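Local coordinates for collagen alpha1(xviii) chain (Mus musculus, PDB 1DY0), which inhibits angiogenesis as endostatin, a domain of collagen XVIII, and binds zinc near its amino-terminal end, at residues H15-N20 and V76-E81. The protein carries 2 engineered substitutions. Residues are numbered along the deposited sequence; the frame is centred on the assembly and turned at random.
Sequences HLVALN and VNLKDE. With ZN (zinc ion), chain B.
The His15 ring has Val76 on one face and oxygens along its edge. Val76 CG2 lies over that face, nearer the CD2 side than the ring centre, 3.6 Å from His15 CD2, in a CH-pi contact. Near the ring plane, Asn77 O sits 3.4 Å from His15 CD2, and beyond the NE2 corner the edge faces Asp80 OD1. His15 NE2 and Asp80 OD1 are 2.8 Å apart because both bind the zinc ion, with the NE2-to-zinc bond at 2.1 Å. The Asp80 carboxylate is turned 63° from the ring plane and binds the metal through OD1; His7 and Asp9 complete the site. His15 CG stands beside its own backbone N (chi1 -64°), which carries the ring toward the metal, while ND1 is hydrogen-bonded to Glu179, so that this bond and the zinc together hold the ring's rotation.

In this endostatin fold, related to the C-type lectins, strand 14-18 runs parallel to strand 75-76 within a mixed sheet. Leu16 N donates to Val76 O at 2.9 Å and nearly straight (163°), and the same carbonyl oxygen receives a CA-H contact from His15. A type I turn from Asn77 to Asp80, closed by Asp80 N to Asn77 O, links strand 75-76 to the antiparallel strand 82-84 and brings Asp80 round to the zinc. Asn77 OD1 accepts from Glu81 N, while its ND2 donates to Glu81 OE1 within the loop and to Arg103 O outside it. Where the backbones diverge, a water donates to Leu16 O and accepts from Leu78 N, and Val17 CG1 meets Leu78 CD1 at 4.2 Å.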
loop_
_atom_site.group_PDB
_atom_site.type_symbol
_atom_site.label_atom_id
_atom_site.label_comp_id
_atom_site.label_asym_id
_atom_site.label_seq_id
_atom_site.Cartn_x
_atom_site.Cartn_y
_atom_site.Cartn_z
ATOM N N HIS A 15 -9.869 3.331 -1.782
ATOM C CA HIS A 15 -9.540 1.908 -1.695
ATOM C C HIS A 15 -8.063 1.628 -1.502
ATOM O O HIS A 15 -7.215 2.242 -2.150
ATOM C CB HIS A 15 -10.021 1.148 -2.944
ATOM C CG HIS A 15 -11.508 1.146 -3.120
ATOM N ND1 HIS A 15 -12.192 2.192 -3.704
ATOM C CD2 HIS A 15 -12.450 0.230 -2.778
ATOM C CE1 HIS A 15 -13.487 1.923 -3.714
ATOM N NE2 HIS A 15 -13.667 0.743 -3.153
ATOM N N LEU A 16 -7.765 0.711 -0.590
ATOM C CA LEU A 16 -6.395 0.276 -0.339
ATOM C C LEU A 16 -6.407 -1.178 -0.788
ATOM O O LEU A 16 -7.047 -2.017 -0.149
ATOM C CB LEU A 16 -6.058 0.370 1.147
ATOM C CG LEU A 16 -4.606 0.079 1.525
ATOM C CD1 LEU A 16 -3.673 0.950 0.705
ATOM C CD2 LEU A 16 -4.419 0.345 3.013
ATOM N N VAL A 17 -5.722 -1.474 -1.888
ATOM C CA VAL A 17 -5.730 -2.824 -2.436
ATOM C C VAL A 17 -4.324 -3.351 -2.713
ATOM O O VAL A 17 -3.439 -2.609 -3.114
ATOM C CB VAL A 17 -6.597 -2.867 -3.744
ATOM C CG1 VAL A 17 -6.869 -4.298 -4.177
ATOM C CG2 VAL A 17 -7.915 -2.132 -3.533
ATOM N N ALA A 18 -4.139 -4.649 -2.521
ATOM C CA ALA A 18 -2.846 -5.286 -2.729
ATOM C C ALA A 18 -2.609 -5.831 -4.146
ATOM O O ALA A 18 -3.534 -6.344 -4.804
ATOM C CB ALA A 18 -2.652 -6.416 -1.697
ATOM N N LEU A 19 -1.367 -5.700 -4.616
ATOM C CA LEU A 19 -0.989 -6.230 -5.917
ATOM C C LEU A 19 -1.143 -7.747 -5.830
ATOM O O LEU A 19 -0.965 -8.330 -4.764
ATOM C CB LEU A 19 0.447 -5.850 -6.271
ATOM C CG LEU A 19 0.610 -4.388 -6.685
ATOM C CD1 LEU A 19 2.054 -4.097 -6.937
ATOM C CD2 LEU A 19 -0.197 -4.109 -7.936
ATOM N N ASN A 20 -1.442 -8.370 -6.963
ATOM C CA ASN A 20 -1.679 -9.809 -7.028
ATOM C C ASN A 20 -0.504 -10.739 -6.762
ATOM O O ASN A 20 -0.694 -11.952 -6.618
ATOM C CB ASN A 20 -2.374 -10.161 -8.345
ATOM C CG ASN A 20 -3.759 -9.554 -8.442
ATOM O OD1 ASN A 20 -4.456 -9.427 -7.443
ATOM N ND2 ASN A 20 -4.153 -9.147 -9.644
ATOM N N VAL A 76 -11.099 1.953 2.643
ATOM C CA VAL A 76 -11.786 0.669 2.620
ATOM C C VAL A 76 -11.000 -0.323 1.770
ATOM O O VAL A 76 -10.121 0.069 1.009
ATOM C CB VAL A 76 -13.221 0.814 2.048
ATOM C CG1 VAL A 76 -14.019 1.831 2.854
ATOM C CG2 VAL A 76 -13.169 1.231 0.584
ATOM N N ASN A 77 -11.275 -1.611 1.941
ATOM C CA ASN A 77 -10.600 -2.626 1.157
ATOM C C ASN A 77 -11.372 -2.878 -0.124
ATOM O O ASN A 77 -12.326 -2.164 -0.430
ATOM C CB ASN A 77 -10.380 -3.924 1.959
ATOM C CG ASN A 77 -11.673 -4.548 2.463
ATOM O OD1 ASN A 77 -12.693 -4.545 1.776
ATOM N ND2 ASN A 77 -11.620 -5.125 3.653
ATOM N N LEU A 78 -10.951 -3.877 -0.886
ATOM C CA LEU A 78 -11.612 -4.189 -2.138
ATOM C C LEU A 78 -13.110 -4.364 -1.965
ATOM O O LEU A 78 -13.899 -3.933 -2.813
ATOM C CB LEU A 78 -11.035 -5.466 -2.733
ATOM C CG LEU A 78 -11.534 -5.730 -4.149
ATOM C CD1 LEU A 78 -10.969 -4.665 -5.084
ATOM C CD2 LEU A 78 -11.153 -7.132 -4.589
ATOM N N LYS A 79 -13.492 -4.989 -0.857
ATOM C CA LYS A 79 -14.890 -5.271 -0.569
ATOM C C LYS A 79 -15.610 -4.183 0.217
ATOM O O LYS A 79 -16.655 -4.435 0.825
ATOM C CB LYS A 79 -15.007 -6.625 0.136
ATOM C CG LYS A 79 -14.499 -7.792 -0.710
ATOM C CD LYS A 79 -14.687 -9.116 -0.003
ATOM N N ASP A 80 -15.053 -2.974 0.175
ATOM C CA ASP A 80 -15.601 -1.792 0.839
ATOM C C ASP A 80 -15.748 -1.863 2.350
ATOM O O ASP A 80 -16.522 -1.115 2.935
ATOM C CB ASP A 80 -16.915 -1.352 0.175
ATOM C CG ASP A 80 -16.759 -1.114 -1.314
ATOM O OD1 ASP A 80 -15.825 -0.387 -1.706
ATOM O OD2 ASP A 80 -17.541 -1.684 -2.103
ATOM N N GLU A 81 -14.974 -2.732 2.990
ATOM C CA GLU A 81 -14.997 -2.848 4.443
ATOM C C GLU A 81 -13.998 -1.804 4.950
ATOM O O GLU A 81 -12.878 -1.715 4.445
ATOM C CB GLU A 81 -14.578 -4.261 4.874
ATOM C CG GLU A 81 -15.421 -5.378 4.254
ATOM C CD GLU A 81 -14.895 -6.768 4.565
ATOM O OE1 GLU A 81 -13.809 -6.894 5.160
ATOM O OE2 GLU A 81 -15.563 -7.758 4.205
HETATM ZN ZN ZN B . -15.701 0.263 -3.385
HETATM O O HOH W 1 -8.198 -4.750 -0.595
#